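Local coordinates for salicylic acid-binding protein 2 (Nicotiana tabacum, PDB 1Y7I) that hydrolyses methyl salicylate to salicylic acid and methanol, releasing the active defence signal for systemic acquired resistance in tobacco, at residues B[12-17]-B[149-154]; B[102-107]-B[205-210]; B[160-165]-B[235-240]. All blocks are in the same frame, centred on the assembly; numbering follows the deposited sequence.

Interaction 1: residues B[12-17]-B[149-154]. With SAL (2-hydroxybenzoic acid), chain E.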
loop_
_atom_site.group_PDB
_atom_site.type_symbol
_atom_site.label_atom_id
_atom_site.label_comp_id
_atom_site.label_asym_id
_atom_site.label_seq_id
_atom_site.Cartn_x
_atom_site.Cartn_y
_atom_site.Cartn_z
ATOM N N GLY B 12 4.553 -11.322 4.572
ATOM C CA GLY B 12 5.050 -12.424 3.765
ATOM C C GLY B 12 5.568 -11.931 2.425
ATOM O O GLY B 12 5.761 -10.733 2.236
ATOM N N ALA B 13 5.771 -12.853 1.485
ATOM C CA ALA B 13 6.294 -12.512 0.168
ATOM C C ALA B 13 5.367 -11.692 -0.711
ATOM O O ALA B 13 4.161 -11.945 -0.789
ATOM C CB ALA B 13 6.691 -13.774 -0.572
ATOM N N CYS B 14 5.960 -10.712 -1.383
ATOM C CA CYS B 14 5.234 -9.853 -2.287
ATOM C C CYS B 14 4.324 -8.857 -1.582
ATOM O O CYS B 14 3.664 -8.045 -2.231
ATOM C CB CYS B 14 4.439 -10.709 -3.280
ATOM S SG CYS B 14 5.482 -11.923 -4.180
ATOM N N HIS B 15 4.286 -8.905 -0.255
ATOM C CA HIS B 15 3.454 -7.968 0.488
ATOM C C HIS B 15 4.308 -6.968 1.271
ATOM O O HIS B 15 5.524 -6.929 1.112
ATOM C CB HIS B 15 2.504 -8.728 1.424
ATOM C CG HIS B 15 1.370 -9.400 0.711
ATOM N ND1 HIS B 15 1.558 -10.451 -0.159
ATOM C CD2 HIS B 15 0.036 -9.157 0.725
ATOM C CE1 HIS B 15 0.390 -10.829 -0.652
ATOM N NE2 HIS B 15 -0.551 -10.059 -0.131
ATOM N N GLY B 16 3.670 -6.156 2.113
ATOM C CA GLY B 16 4.406 -5.166 2.890
ATOM C C GLY B 16 3.728 -4.877 4.218
ATOM O O GLY B 16 2.756 -5.541 4.575
ATOM N N GLY B 17 4.236 -3.888 4.951
ATOM C CA GLY B 17 3.652 -3.541 6.235
ATOM C C GLY B 17 2.172 -3.216 6.129
ATOM O O GLY B 17 1.416 -3.440 7.072
HETATM N N MSE B 149 10.212 -14.103 -7.379
HETATM C CA MSE B 149 8.878 -14.688 -7.339
HETATM C C MSE B 149 7.812 -13.603 -7.215
HETATM O O MSE B 149 7.779 -12.862 -6.230
HETATM C CB MSE B 149 8.777 -15.655 -6.156
HETATM C CG MSE B 149 7.378 -16.168 -5.879
HETATM SE SE MSE B 149 7.367 -17.331 -4.341
HETATM C CE MSE B 149 7.479 -15.989 -2.950
ATOM N N PHE B 150 6.935 -13.523 -8.210
ATOM C CA PHE B 150 5.873 -12.521 -8.229
ATOM C C PHE B 150 4.507 -13.183 -8.413
ATOM O O PHE B 150 4.211 -13.727 -9.477
ATOM C CB PHE B 150 6.150 -11.525 -9.365
ATOM C CG PHE B 150 5.278 -10.300 -9.340
ATOM C CD1 PHE B 150 5.069 -9.597 -8.159
ATOM C CD2 PHE B 150 4.696 -9.825 -10.507
ATOM C CE1 PHE B 150 4.288 -8.439 -8.139
ATOM C CE2 PHE B 150 3.912 -8.664 -10.499
ATOM C CZ PHE B 150 3.712 -7.971 -9.309
ATOM N N PHE B 151 3.675 -13.147 -7.372
ATOM C CA PHE B 151 2.350 -13.754 -7.451
ATOM C C PHE B 151 1.501 -13.056 -8.504
ATOM O O PHE B 151 1.539 -11.833 -8.638
ATOM C CB PHE B 151 1.621 -13.688 -6.098
ATOM C CG PHE B 151 2.387 -14.304 -4.955
ATOM C CD1 PHE B 151 3.120 -15.471 -5.142
ATOM C CD2 PHE B 151 2.393 -13.703 -3.701
ATOM C CE1 PHE B 151 3.854 -16.029 -4.101
ATOM C CE2 PHE B 151 3.124 -14.254 -2.649
ATOM C CZ PHE B 151 3.859 -15.419 -2.852
ATOM N N GLY B 152 0.743 -13.851 -9.253
ATOM C CA GLY B 152 -0.129 -13.312 -10.279
ATOM C C GLY B 152 -1.523 -13.137 -9.707
ATOM O O GLY B 152 -1.791 -13.604 -8.600
ATOM N N PRO B 153 -2.442 -12.491 -10.440
ATOM C CA PRO B 153 -3.815 -12.264 -9.975
ATOM C C PRO B 153 -4.637 -13.517 -9.671
ATOM O O PRO B 153 -5.519 -13.492 -8.813
ATOM C CB PRO B 153 -4.421 -11.437 -11.104
ATOM C CG PRO B 153 -3.697 -11.943 -12.308
ATOM C CD PRO B 153 -2.274 -12.005 -11.822
ATOM N N LYS B 154 -4.354 -14.603 -10.379
ATOM C CA LYS B 154 -5.085 -15.848 -10.180
ATOM C C LYS B 154 -4.616 -16.562 -8.918
ATOM O O LYS B 154 -5.429 -17.035 -8.121
ATOM C CB LYS B 154 -4.903 -16.760 -11.398
ATOM C CG LYS B 154 -5.419 -16.165 -12.709
ATOM C CD LYS B 154 -5.164 -17.098 -13.895
ATOM C CE LYS B 154 -5.683 -16.507 -15.203
ATOM N NZ LYS B 154 -5.452 -17.408 -16.379
HETATM C "C1'" SAL E . 3.845 -16.194 1.053
HETATM O "O1'" SAL E . 2.692 -15.643 1.347
HETATM O "O2'" SAL E . 4.897 -15.678 1.438
HETATM C C1 SAL E . 3.806 -17.432 0.251
HETATM C C2 SAL E . 5.030 -18.093 -0.113
HETATM C C3 SAL E . 4.986 -19.276 -0.876
HETATM C C4 SAL E . 3.750 -19.819 -1.273
HETATM C C5 SAL E . 2.539 -19.187 -0.922
HETATM C C6 SAL E . 2.569 -18.016 -0.170
HETATM O O2 SAL E . 6.262 -17.622 0.233
#

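Interaction 2: residues B[102-107]-B[205-210]. With SAL (2-hydroxybenzoic acid), chain E.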
loop_
_atom_site.group_PDB
_atom_site.type_symbol
_atom_site.label_atom_id
_atom_site.label_comp_id
_atom_site.label_asym_id
_atom_site.label_seq_id
_atom_site.Cartn_x
_atom_site.Cartn_y
_atom_site.Cartn_z
ATOM N N VAL B 102 5.913 -15.664 16.845
ATOM C CA VAL B 102 4.637 -16.202 16.382
ATOM C C VAL B 102 4.653 -16.409 14.868
ATOM O O VAL B 102 4.855 -15.456 14.101
ATOM C CB VAL B 102 3.471 -15.248 16.738
ATOM C CG1 VAL B 102 2.136 -15.871 16.339
ATOM C CG2 VAL B 102 3.489 -14.937 18.232
ATOM N N PHE B 103 4.435 -17.651 14.445
ATOM C CA PHE B 103 4.420 -17.987 13.025
ATOM C C PHE B 103 3.006 -18.150 12.508
ATOM O O PHE B 103 2.344 -19.138 12.811
ATOM C CB PHE B 103 5.221 -19.269 12.774
ATOM C CG PHE B 103 6.661 -19.159 13.178
ATOM C CD1 PHE B 103 7.035 -19.281 14.519
ATOM C CD2 PHE B 103 7.642 -18.886 12.223
ATOM C CE1 PHE B 103 8.363 -19.130 14.903
ATOM C CE2 PHE B 103 8.965 -18.735 12.594
ATOM C CZ PHE B 103 9.332 -18.856 13.936
ATOM N N LEU B 104 2.548 -17.177 11.729
ATOM C CA LEU B 104 1.197 -17.206 11.165
ATOM C C LEU B 104 1.236 -17.849 9.790
ATOM O O LEU B 104 1.763 -17.254 8.857
ATOM C CB LEU B 104 0.654 -15.789 11.000
ATOM C CG LEU B 104 -0.749 -15.436 11.507
ATOM C CD1 LEU B 104 -1.132 -14.137 10.828
ATOM C CD2 LEU B 104 -1.775 -16.519 11.216
ATOM N N ALA B 105 0.665 -19.047 9.665
ATOM C CA ALA B 105 0.651 -19.755 8.388
ATOM C C ALA B 105 1.977 -19.467 7.708
ATOM O O ALA B 105 2.020 -19.054 6.554
ATOM C CB ALA B 105 -0.496 -19.245 7.524
ATOM N N ALA B 106 3.066 -19.683 8.430
ATOM C CA ALA B 106 4.363 -19.374 7.878
ATOM C C ALA B 106 5.292 -20.540 7.670
ATOM O O ALA B 106 4.989 -21.687 8.003
ATOM C CB ALA B 106 5.046 -18.349 8.755
ATOM N N PHE B 107 6.432 -20.225 7.077
ATOM C CA PHE B 107 7.446 -21.223 6.891
ATOM C C PHE B 107 8.276 -21.037 8.129
ATOM O O PHE B 107 8.885 -19.988 8.348
ATOM C CB PHE B 107 8.256 -20.958 5.635
ATOM C CG PHE B 107 7.484 -21.184 4.372
ATOM C CD1 PHE B 107 7.184 -20.123 3.530
ATOM C CD2 PHE B 107 7.052 -22.461 4.023
ATOM C CE1 PHE B 107 6.466 -20.327 2.356
ATOM C CE2 PHE B 107 6.330 -22.671 2.846
ATOM C CZ PHE B 107 6.040 -21.599 2.014
ATOM N N ILE B 205 0.346 -20.256 14.449
ATOM C CA ILE B 205 -1.081 -20.003 14.268
ATOM C C ILE B 205 -1.523 -20.586 12.930
ATOM O O ILE B 205 -1.211 -20.049 11.865
ATOM C CB ILE B 205 -1.401 -18.491 14.301
ATOM C CG1 ILE B 205 -0.990 -17.912 15.663
ATOM C CG2 ILE B 205 -2.891 -18.267 14.033
ATOM C CD1 ILE B 205 -1.305 -16.438 15.858
ATOM N N VAL B 206 -2.251 -21.696 13.000
ATOM C CA VAL B 206 -2.730 -22.385 11.812
ATOM C C VAL B 206 -3.957 -21.726 11.191
ATOM O O VAL B 206 -4.934 -21.433 11.876
ATOM C CB VAL B 206 -3.081 -23.864 12.130
ATOM C CG1 VAL B 206 -3.713 -24.535 10.909
ATOM C CG2 VAL B 206 -1.839 -24.617 12.559
ATOM N N CYS B 207 -3.890 -21.476 9.889
ATOM C CA CYS B 207 -5.021 -20.899 9.171
ATOM C C CYS B 207 -5.576 -22.084 8.390
ATOM O O CYS B 207 -5.035 -22.470 7.350
ATOM C CB CYS B 207 -4.545 -19.770 8.260
ATOM S SG CYS B 207 -3.916 -18.324 9.202
ATOM N N THR B 208 -6.649 -22.666 8.930
ATOM C CA THR B 208 -7.289 -23.862 8.378
ATOM C C THR B 208 -7.646 -23.890 6.899
ATOM O O THR B 208 -7.449 -24.909 6.237
ATOM C CB THR B 208 -8.580 -24.221 9.151
ATOM O OG1 THR B 208 -9.587 -23.232 8.906
ATOM C CG2 THR B 208 -8.311 -24.304 10.643
ATOM N N GLU B 209 -8.174 -22.787 6.384
ATOM C CA GLU B 209 -8.593 -22.733 4.988
ATOM C C GLU B 209 -7.548 -22.166 4.034
ATOM O O GLU B 209 -7.885 -21.630 2.976
ATOM C CB GLU B 209 -9.884 -21.919 4.868
ATOM C CG GLU B 209 -10.977 -22.361 5.815
ATOM C CD GLU B 209 -11.102 -23.871 5.885
ATOM O OE1 GLU B 209 -11.196 -24.514 4.817
ATOM O OE2 GLU B 209 -11.102 -24.414 7.011
ATOM N N ASP B 210 -6.280 -22.293 4.407
ATOM C CA ASP B 210 -5.178 -21.787 3.592
ATOM C C ASP B 210 -4.964 -22.652 2.344
ATOM O O ASP B 210 -4.842 -23.872 2.442
ATOM C CB ASP B 210 -3.893 -21.764 4.429
ATOM C CG ASP B 210 -2.803 -20.913 3.813
ATOM O OD1 ASP B 210 -2.716 -20.865 2.569
ATOM O OD2 ASP B 210 -2.023 -20.299 4.576
HETATM C "C1'" SAL E . 3.845 -16.194 1.053
HETATM O "O1'" SAL E . 2.692 -15.643 1.347
HETATM O "O2'" SAL E . 4.897 -15.678 1.438
HETATM C C1 SAL E . 3.806 -17.432 0.251
HETATM C C2 SAL E . 5.030 -18.093 -0.113
HETATM C C3 SAL E . 4.986 -19.276 -0.876
HETATM C C4 SAL E . 3.750 -19.819 -1.273
HETATM C C5 SAL E . 2.539 -19.187 -0.922
HETATM C C6 SAL E . 2.569 -18.016 -0.170
HETATM O O2 SAL E . 6.262 -17.622 0.233
#

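Interaction 3: residues B[160-165]-B[235-240]. With SAL (2-hydroxybenzoic acid), chain E.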
loop_
_atom_site.group_PDB
_atom_site.type_symbol
_atom_site.label_atom_id
_atom_site.label_comp_id
_atom_site.label_asym_id
_atom_site.label_seq_id
_atom_site.Cartn_x
_atom_site.Cartn_y
_atom_site.Cartn_z
ATOM N N LEU B 160 -4.642 -17.439 -2.237
ATOM C CA LEU B 160 -4.299 -16.657 -1.058
ATOM C C LEU B 160 -5.441 -15.820 -0.477
ATOM O O LEU B 160 -5.531 -15.667 0.737
ATOM C CB LEU B 160 -3.116 -15.741 -1.379
ATOM C CG LEU B 160 -1.868 -16.422 -1.949
ATOM C CD1 LEU B 160 -0.777 -15.378 -2.123
ATOM C CD2 LEU B 160 -1.394 -17.533 -1.031
ATOM N N TYR B 161 -6.307 -15.293 -1.343
ATOM C CA TYR B 161 -7.425 -14.442 -0.931
ATOM C C TYR B 161 -8.812 -15.042 -1.186
ATOM O O TYR B 161 -9.812 -14.323 -1.176
ATOM C CB TYR B 161 -7.354 -13.099 -1.667
ATOM C CG TYR B 161 -6.232 -12.164 -1.239
ATOM C CD1 TYR B 161 -4.887 -12.537 -1.350
ATOM C CD2 TYR B 161 -6.524 -10.891 -0.742
ATOM C CE1 TYR B 161 -3.861 -11.656 -0.973
ATOM C CE2 TYR B 161 -5.509 -10.008 -0.367
ATOM C CZ TYR B 161 -4.185 -10.396 -0.483
ATOM O OH TYR B 161 -3.196 -9.532 -0.084
ATOM N N GLN B 162 -8.872 -16.350 -1.407
ATOM C CA GLN B 162 -10.132 -17.035 -1.700
ATOM C C GLN B 162 -11.278 -16.692 -0.753
ATOM O O GLN B 162 -12.436 -16.709 -1.152
ATOM C CB GLN B 162 -9.908 -18.553 -1.702
ATOM C CG GLN B 162 -8.506 -18.949 -1.237
ATOM C CD GLN B 162 -8.480 -19.593 0.114
ATOM O OE1 GLN B 162 -7.442 -19.658 0.751
ATOM N NE2 GLN B 162 -9.615 -20.088 0.558
ATOM N N LEU B 163 -10.974 -16.392 0.504
ATOM C CA LEU B 163 -12.044 -16.071 1.442
ATOM C C LEU B 163 -12.072 -14.595 1.813
ATOM O O LEU B 163 -12.793 -14.187 2.731
ATOM C CB LEU B 163 -11.926 -16.930 2.704
ATOM C CG LEU B 163 -12.148 -18.441 2.550
ATOM C CD1 LEU B 163 -11.951 -19.103 3.909
ATOM C CD2 LEU B 163 -13.569 -18.732 2.030
ATOM N N CYS B 164 -11.282 -13.796 1.104
ATOM C CA CYS B 164 -11.231 -12.360 1.360
ATOM C C CYS B 164 -12.177 -11.629 0.404
ATOM O O CYS B 164 -12.791 -12.251 -0.462
ATOM C CB CYS B 164 -9.801 -11.835 1.192
ATOM S SG CYS B 164 -8.643 -12.389 2.473
ATOM N N SER B 165 -12.275 -10.312 0.551
ATOM C CA SER B 165 -13.173 -9.510 -0.274
ATOM C C SER B 165 -12.539 -8.951 -1.540
ATOM O O SER B 165 -11.319 -8.884 -1.665
ATOM C CB SER B 165 -13.720 -8.332 0.536
ATOM O OG SER B 165 -12.705 -7.364 0.740
ATOM N N GLY B 235 -11.641 -21.194 9.656
ATOM C CA GLY B 235 -12.317 -20.378 8.663
ATOM C C GLY B 235 -11.515 -19.241 8.061
ATOM O O GLY B 235 -12.082 -18.347 7.433
ATOM N N ALA B 236 -10.200 -19.262 8.235
ATOM C CA ALA B 236 -9.366 -18.206 7.680
ATOM C C ALA B 236 -8.517 -18.725 6.535
ATOM O O ALA B 236 -7.989 -19.836 6.605
ATOM C CB ALA B 236 -8.461 -17.629 8.765
ATOM N N ASP B 237 -8.392 -17.932 5.475
ATOM C CA ASP B 237 -7.552 -18.340 4.360
ATOM C C ASP B 237 -6.130 -17.888 4.683
ATOM O O ASP B 237 -5.830 -17.550 5.832
ATOM C CB ASP B 237 -8.030 -17.737 3.023
ATOM C CG ASP B 237 -8.065 -16.214 3.023
ATOM O OD1 ASP B 237 -7.351 -15.572 3.831
ATOM O OD2 ASP B 237 -8.808 -15.652 2.178
ATOM N N HIS B 238 -5.266 -17.871 3.676
ATOM C CA HIS B 238 -3.869 -17.473 3.862
ATOM C C HIS B 238 -3.712 -16.081 4.478
ATOM O O HIS B 238 -2.822 -15.867 5.294
ATOM C CB HIS B 238 -3.124 -17.513 2.523
ATOM C CG HIS B 238 -1.640 -17.385 2.656
ATOM N ND1 HIS B 238 -0.877 -18.288 3.367
ATOM C CD2 HIS B 238 -0.774 -16.466 2.165
ATOM C CE1 HIS B 238 0.395 -17.931 3.307
ATOM N NE2 HIS B 238 0.483 -16.829 2.582
HETATM N N MSE B 239 -4.575 -15.145 4.090
HETATM C CA MSE B 239 -4.511 -13.771 4.608
HETATM C C MSE B 239 -5.393 -13.602 5.849
HETATM O O MSE B 239 -6.405 -12.911 5.795
HETATM C CB MSE B 239 -4.986 -12.767 3.554
HETATM C CG MSE B 239 -4.377 -12.925 2.188
HETATM SE SE MSE B 239 -2.469 -12.933 2.265
HETATM C CE MSE B 239 -2.175 -11.058 2.641
ATOM N N ALA B 240 -5.005 -14.224 6.960
ATOM C CA ALA B 240 -5.797 -14.135 8.180
ATOM C C ALA B 240 -5.952 -12.714 8.712
ATOM O O ALA B 240 -6.970 -12.394 9.326
ATOM C CB ALA B 240 -5.208 -15.040 9.263
HETATM C "C1'" SAL E . 3.845 -16.194 1.053
HETATM O "O1'" SAL E . 2.692 -15.643 1.347
HETATM O "O2'" SAL E . 4.897 -15.678 1.438
HETATM C C1 SAL E . 3.806 -17.432 0.251
HETATM C C2 SAL E . 5.030 -18.093 -0.113
HETATM C C3 SAL E . 4.986 -19.276 -0.876
HETATM C C4 SAL E . 3.750 -19.819 -1.273
HETATM C C5 SAL E . 2.539 -19.187 -0.922
HETATM C C6 SAL E . 2.569 -18.016 -0.170
HETATM O O2 SAL E . 6.262 -17.622 0.233
#

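Interaction 1: residues B[12-17]-B[149-154]
The Cys14 side chain lies over one face of the Phe151 ring, a sulfur-aromatic contact in which SG stands 3.8 Å from the ring centroid, 20° off the normal and displaced toward the rim. With SG anti to its own carbonyl carbon (chi1 -54°), the sulfur meets the CD2 side of the ring and also approaches the carbonyl oxygen of Met149, SG to O 3.2 Å. Beside it, the methyl of Ala13 touches the terminal methyl of selenomethionine Met149; CB and CE are 3.3 Å apart, tight for two carbons. The Met149 chain runs extended from the backbone and bends at chi3 (77°), which turns CE into the ligand pocket. Ala13 O is held by His15, whose ND1 donates an almost straight bond of 3.1 Å from above the carbonyl plane, with the acceptor lying in the plane of the imidazole. These residues line the salicylate pocket of the alpha/beta hydrolase. Ala13 N donates to SAL O2' at 3.0 Å, while His238 NE2 bonds the other carboxylate oxygen. Phe151 CZ, 3.7 Å from SAL C1, and the Met149 methyl supply carbon contacts beside the ligand, consistent with a pocket for a small aromatic ester such as methyl salicylate.

Interaction 2: residues B[102-107]-B[205-210]
Two backbone hydrogen bonds join these neighbouring parallel strands of the alpha/beta hydrolase sheet: Ile205 N donates to Phe103 O at 2.8 Å and Ala105 N to Ile205 O at 3.1 Å. Ile205 thereby bridges the residues on either side of Leu104, the usual parallel ladder, and the short strand axes run only 4° apart. Beyond the strand ends the chain of 205-210 turns through a type I beta turn, Cys207 to Asp210, that places the charge-relay aspartate at the C-terminal end of the strand, near Ala105. Its carboxylate oxygen OD2 receives a hydrogen bond from ND1 of the catalytic His238, and OD1 is held by the backbone N of Ile213. Asp210 CG is anti to the backbone N (chi1 -164°), and this carries OD2 to within 3.5 Å of Ala105 CB, so a methyl group packs against this carboxylate oxygen. Outward from there the packing is apolar. Leu104 CD2 touches both Cys207 SG, at 3.4 Å, and Ile205 CG2, while helix 245-262 covers Leu104 and Ile205 through Leu248. Further back along the strands, the Val102 and Ile205 side chains meet at a slant, with Val102 CG1 3.5 Å from Ile205 CD1. On the pocket side, the edge of the Phe107 ring faces the salicylate, CE1 lying 3.4 Å from SAL O2.

Interaction 3: residues B[160-165]-B[235-240]
The catalytic histidine loop of the esterase, residues 235-240, packs here against the turn that follows helix 153-160, with Leu160 beside the active-site ring. The Leu160 side chain runs alongside His238 in the same direction; CD2 of Leu160 comes 3.4 Å from CD2 of His238, obliquely to the imidazole. A chi1 of -169° swings the His238 ring opposite its own backbone N and extends it toward the pocket, where NE2 donates to SAL O1' at 2.8 Å and meets it in the ring plane. At the other ring nitrogen, ND1 bonds Asp210 OD2. Together with Ser81, which the His238 side chain touches, these residues form the Ser-His-Asp catalytic triad characteristic of alpha/beta hydrolases, the histidine standing on the loop after strand 229-233.

Asp237, one residue before His238, points toward segment 160-165 and receives the type I turn Tyr161 to Cys164. The anti lone pair of its OD2 accepts Leu163 N at 2.8 Å, and OD1 takes a weak bond from Met239 N, so the carboxylate ties the turn to its own loop. Selenomethionine Met239 then crosses the Tyr161 ring: CG lies over one face in a CH-pi contact, 3.6 Å from the centroid, whereas SE, 4.5 Å from the same centroid and 40° off the normal, makes an oblique Met-aromatic contact. Bends at chi2 and chi3 curl its chain along the ring until CE reaches Tyr161 OH at 3.3 Å, the same hydroxyl that is hydrogen-bonded to His15 NE2.

All three contacts touch the same bound salicylate. Interaction 2 forms the sheet part, joining strands 98-104 and 202-207, whereas interactions 1 and 3 bring loops at the sheet's C-terminal ends against the segments flanking helix 153-160. Along the chain, interaction 1 closes before interaction 3 opens, while interaction 2 alternates with each. The centres of interactions 1 and 2 lie about 16 Å apart. Interaction 3 is centred about 14 Å from interaction 1 and about 11 Å from interaction 2. Interactions 1 and 2 do not touch; interaction 3 meets both, through the His15–Tyr161 and Asp210–His238 pairs. The arrangement places charge-relay residues, carried by loops after central-sheet strands, beside the pocket-lining segments around helix 153-160.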